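Local atomic coordinates of putative cell invasion protein with MAC/Perforin domain (Bacteroides thetaiotaomicron VPI-5482, PDB entry 3KK7), a protein that is of unknown function but belongs to the membrane-attack complex/perforin (MACPF) family and may take part in cell invasion. Residues Ser163-Asn168 with Met335-Asp340. Residues are numbered along the deposited sequence; the frame is centred on the assembly and turned at random.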
ATOM      1  N   SER A 163      17.547 -18.892  -5.267  1.00 23.04           N
ATOM      2  CA  SER A 163      17.796 -17.708  -6.070  1.00 23.76           C
ATOM      3  C   SER A 163      19.231 -17.672  -6.558  1.00 23.80           C
ATOM      4  O   SER A 163      20.177 -17.856  -5.790  1.00 24.61           O
ATOM      5  CB  SER A 163      17.471 -16.436  -5.304  1.00 23.86           C
ATOM      6  OG  SER A 163      17.386 -15.342  -6.202  1.00 25.95           O
ATOM      7  N   ILE A 164      19.383 -17.455  -7.853  1.00 23.77           N
ATOM      8  CA  ILE A 164      20.682 -17.428  -8.499  1.00 23.91           C
ATOM      9  C   ILE A 164      20.689 -16.114  -9.232  1.00 24.29           C
ATOM     10  O   ILE A 164      19.868 -15.920 -10.136  1.00 24.15           O
ATOM     11  CB  ILE A 164      20.831 -18.610  -9.486  1.00 23.79           C
ATOM     12  CG1 ILE A 164      20.732 -19.925  -8.715  1.00 23.62           C
ATOM     13  CG2 ILE A 164      22.143 -18.527 -10.276  1.00 22.28           C
ATOM     14  CD1 ILE A 164      20.964 -21.149  -9.539  1.00 23.20           C
ATOM     15  N   GLU A 165      21.587 -15.218  -8.835  1.00 24.54           N
ATOM     16  CA  GLU A 165      21.576 -13.835  -9.325  1.00 25.25           C
ATOM     17  C   GLU A 165      22.936 -13.375  -9.827  1.00 24.79           C
ATOM     18  O   GLU A 165      23.960 -13.503  -9.126  1.00 24.50           O
ATOM     19  CB  GLU A 165      21.136 -12.883  -8.205  1.00 25.21           C
ATOM     20  CG  GLU A 165      19.811 -13.253  -7.637  1.00 28.16           C
ATOM     21  CD  GLU A 165      19.252 -12.271  -6.626  1.00 30.44           C
ATOM     22  OE1 GLU A 165      20.008 -11.551  -5.921  1.00 32.98           O
ATOM     23  OE2 GLU A 165      18.018 -12.260  -6.536  1.00 29.84           O
ATOM     24  N   VAL A 166      22.955 -12.837 -11.035  1.00 24.41           N
ATOM     25  CA  VAL A 166      24.121 -12.104 -11.472  1.00 24.58           C
ATOM     26  C   VAL A 166      23.757 -10.629 -11.303  1.00 24.92           C
ATOM     27  O   VAL A 166      22.823 -10.120 -11.930  1.00 24.55           O
ATOM     28  CB  VAL A 166      24.516 -12.456 -12.866  1.00 24.46           C
ATOM     29  CG1 VAL A 166      25.790 -11.672 -13.247  1.00 23.10           C
ATOM     30  CG2 VAL A 166      24.752 -13.933 -12.929  1.00 24.58           C
ATOM     31  N   VAL A 167      24.447  -9.969 -10.386  1.00 25.33           N
ATOM     32  CA  VAL A 167      24.076  -8.628 -10.006  1.00 25.39           C
ATOM     33  C   VAL A 167      25.025  -7.677 -10.691  1.00 26.89           C
ATOM     34  O   VAL A 167      26.259  -7.838 -10.657  1.00 26.47           O
ATOM     35  CB  VAL A 167      24.042  -8.446  -8.479  1.00 25.34           C
ATOM     36  CG1 VAL A 167      23.741  -7.010  -8.119  1.00 23.00           C
ATOM     37  CG2 VAL A 167      23.001  -9.389  -7.881  1.00 21.91           C
ATOM     38  N   ASN A 168      24.425  -6.697 -11.351  1.00 28.05           N
ATOM     39  CA  ASN A 168      25.202  -5.762 -12.117  1.00 29.39           C
ATOM     40  C   ASN A 168      25.013  -4.316 -11.715  1.00 29.31           C
ATOM     41  O   ASN A 168      25.897  -3.495 -11.922  1.00 29.54           O
ATOM     42  CB  ASN A 168      24.870  -5.935 -13.575  1.00 29.90           C
ATOM     43  CG  ASN A 168      25.977  -5.495 -14.456  1.00 31.81           C
ATOM     44  OD1 ASN A 168      27.047  -6.127 -14.483  1.00 37.55           O
ATOM     45  ND2 ASN A 168      25.746  -4.415 -15.200  1.00 33.21           N
HETATM   46  N   MSE A 335      15.064  -5.664 -13.399  1.00 25.45           N
HETATM   47  CA  MSE A 335      15.000  -5.676 -11.938  1.00 25.97           C
HETATM   48  C   MSE A 335      14.943  -7.130 -11.444  1.00 25.90           C
HETATM   49  O   MSE A 335      14.070  -7.872 -11.859  1.00 25.66           O
HETATM   50  CB  MSE A 335      13.770  -4.924 -11.449  1.00 26.29           C
HETATM   51  CG  MSE A 335      13.567  -4.973  -9.931  1.00 26.31           C
HETATM   52 SE   MSE A 335      12.091  -3.827  -9.442  0.75 25.44          SE
HETATM   53  CE  MSE A 335      10.771  -5.123  -8.851  1.00 26.68           C
ATOM     54  N   ILE A 336      15.855  -7.515 -10.544  1.00 25.82           N
ATOM     55  CA  ILE A 336      15.949  -8.895 -10.086  1.00 25.33           C
ATOM     56  C   ILE A 336      15.806  -9.164  -8.572  1.00 25.65           C
ATOM     57  O   ILE A 336      15.637 -10.321  -8.175  1.00 25.00           O
ATOM     58  CB  ILE A 336      17.245  -9.522 -10.574  1.00 25.27           C
ATOM     59  CG1 ILE A 336      18.453  -8.783 -10.011  1.00 25.74           C
ATOM     60  CG2 ILE A 336      17.262  -9.537 -12.075  1.00 24.09           C
ATOM     61  CD1 ILE A 336      19.760  -9.555 -10.145  1.00 24.14           C
ATOM     62  N   ASP A 337      15.874  -8.133  -7.730  1.00 25.87           N
ATOM     63  CA  ASP A 337      15.746  -8.316  -6.266  1.00 25.95           C
ATOM     64  C   ASP A 337      15.640  -6.946  -5.642  1.00 25.96           C
ATOM     65  O   ASP A 337      15.850  -5.940  -6.319  1.00 25.95           O
ATOM     66  CB  ASP A 337      16.953  -9.064  -5.668  1.00 26.07           C
ATOM     67  CG  ASP A 337      16.573 -10.013  -4.508  1.00 27.54           C
ATOM     68  OD1 ASP A 337      15.616  -9.674  -3.768  1.00 28.09           O
ATOM     69  OD2 ASP A 337      17.245 -11.081  -4.329  1.00 26.28           O
ATOM     70  N   LEU A 338      15.330  -6.908  -4.354  1.00 25.72           N
ATOM     71  CA  LEU A 338      15.102  -5.656  -3.648  1.00 25.42           C
ATOM     72  C   LEU A 338      16.205  -5.408  -2.607  1.00 25.30           C
ATOM     73  O   LEU A 338      16.738  -6.335  -2.022  1.00 24.46           O
ATOM     74  CB  LEU A 338      13.741  -5.684  -2.952  1.00 25.29           C
ATOM     75  CG  LEU A 338      12.511  -5.804  -3.857  1.00 26.44           C
ATOM     76  CD1 LEU A 338      11.263  -6.116  -3.043  1.00 26.67           C
ATOM     77  CD2 LEU A 338      12.287  -4.533  -4.685  1.00 26.93           C
ATOM     78  N   GLN A 339      16.544  -4.136  -2.416  1.00 24.95           N
ATOM     79  CA  GLN A 339      17.435  -3.707  -1.363  1.00 24.54           C
ATOM     80  C   GLN A 339      16.669  -3.705  -0.071  1.00 24.24           C
ATOM     81  O   GLN A 339      15.453  -3.540  -0.069  1.00 23.92           O
ATOM     82  CB  GLN A 339      17.905  -2.273  -1.612  1.00 24.38           C
ATOM     83  CG  GLN A 339      18.802  -2.117  -2.790  1.00 22.93           C
ATOM     84  CD  GLN A 339      19.271  -0.681  -2.965  1.00 22.05           C
ATOM     85  OE1 GLN A 339      19.546   0.029  -1.976  1.00 18.46           O
ATOM     86  NE2 GLN A 339      19.413  -0.255  -4.233  1.00 18.67           N
ATOM     87  N   ASP A 340      17.379  -3.861   1.035  1.00 24.13           N
ATOM     88  CA  ASP A 340      16.731  -3.737   2.325  1.00 24.04           C
ATOM     89  C   ASP A 340      16.100  -2.349   2.367  1.00 23.88           C
ATOM     90  O   ASP A 340      16.720  -1.352   1.995  1.00 23.76           O
ATOM     91  CB  ASP A 340      17.717  -3.906   3.480  1.00 23.86           C
ATOM     92  CG  ASP A 340      18.277  -5.326   3.595  1.00 24.48           C
ATOM     93  OD1 ASP A 340      17.885  -6.236   2.842  1.00 24.78           O
ATOM     94  OD2 ASP A 340      19.147  -5.522   4.461  1.00 26.03           O
TER
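Glu165 and Asp337 bring their carboxylates together where strand 163-168 passes strand 335-338. Glu165 OE2 lies 2.6 Å from Asp337 OD2, so close that one of the two acids probably carries a proton. The two side chains meet at about a right angle, their carboxylate planes 84° apart. Glu165 reaches across with CG anti to its carbonyl carbon (chi1 -56°) and the chain extended beyond, which carries the acid away from its own strand. Basic groups gather round the buried pair: Lys104 forms a salt bridge with Asp337 OD2, while Arg221 offers both acids weak, long ion pairs and hydrogen-bonds to the carbonyl oxygen of Ile336.

The other oxygen of Asp337, OD1, turns back to its own strand and accepts the backbone N-H of Leu338 at 2.8 Å, on the anti side and slightly out of the carboxylate plane, so the group is held from both ends. On the facing strand, Ser163 OG gives Glu165 OE2 a weak hydrogen bond. An asparagine in place of Asp337 would probably cost Lys104 this charge partner and disturb the close approach to Glu165.

The apolar part rests on Ile336. Ile336 CD1 sits 4.0 Å from Val167 CG2 and touches Glu165 CB. Ile336 CD1 is also 3.6 Å from Val166 O.

The strand axes come within 8.5 Å at 107°, so the strands are nearly perpendicular and meet through side chains. Both belong to the curled antiparallel sheet of the MACPF domain, linked through strand 211-218, which pairs with each. Strand 157-173 also pairs with strands 93-108 and 220-230, the sources of Lys104 and Arg221.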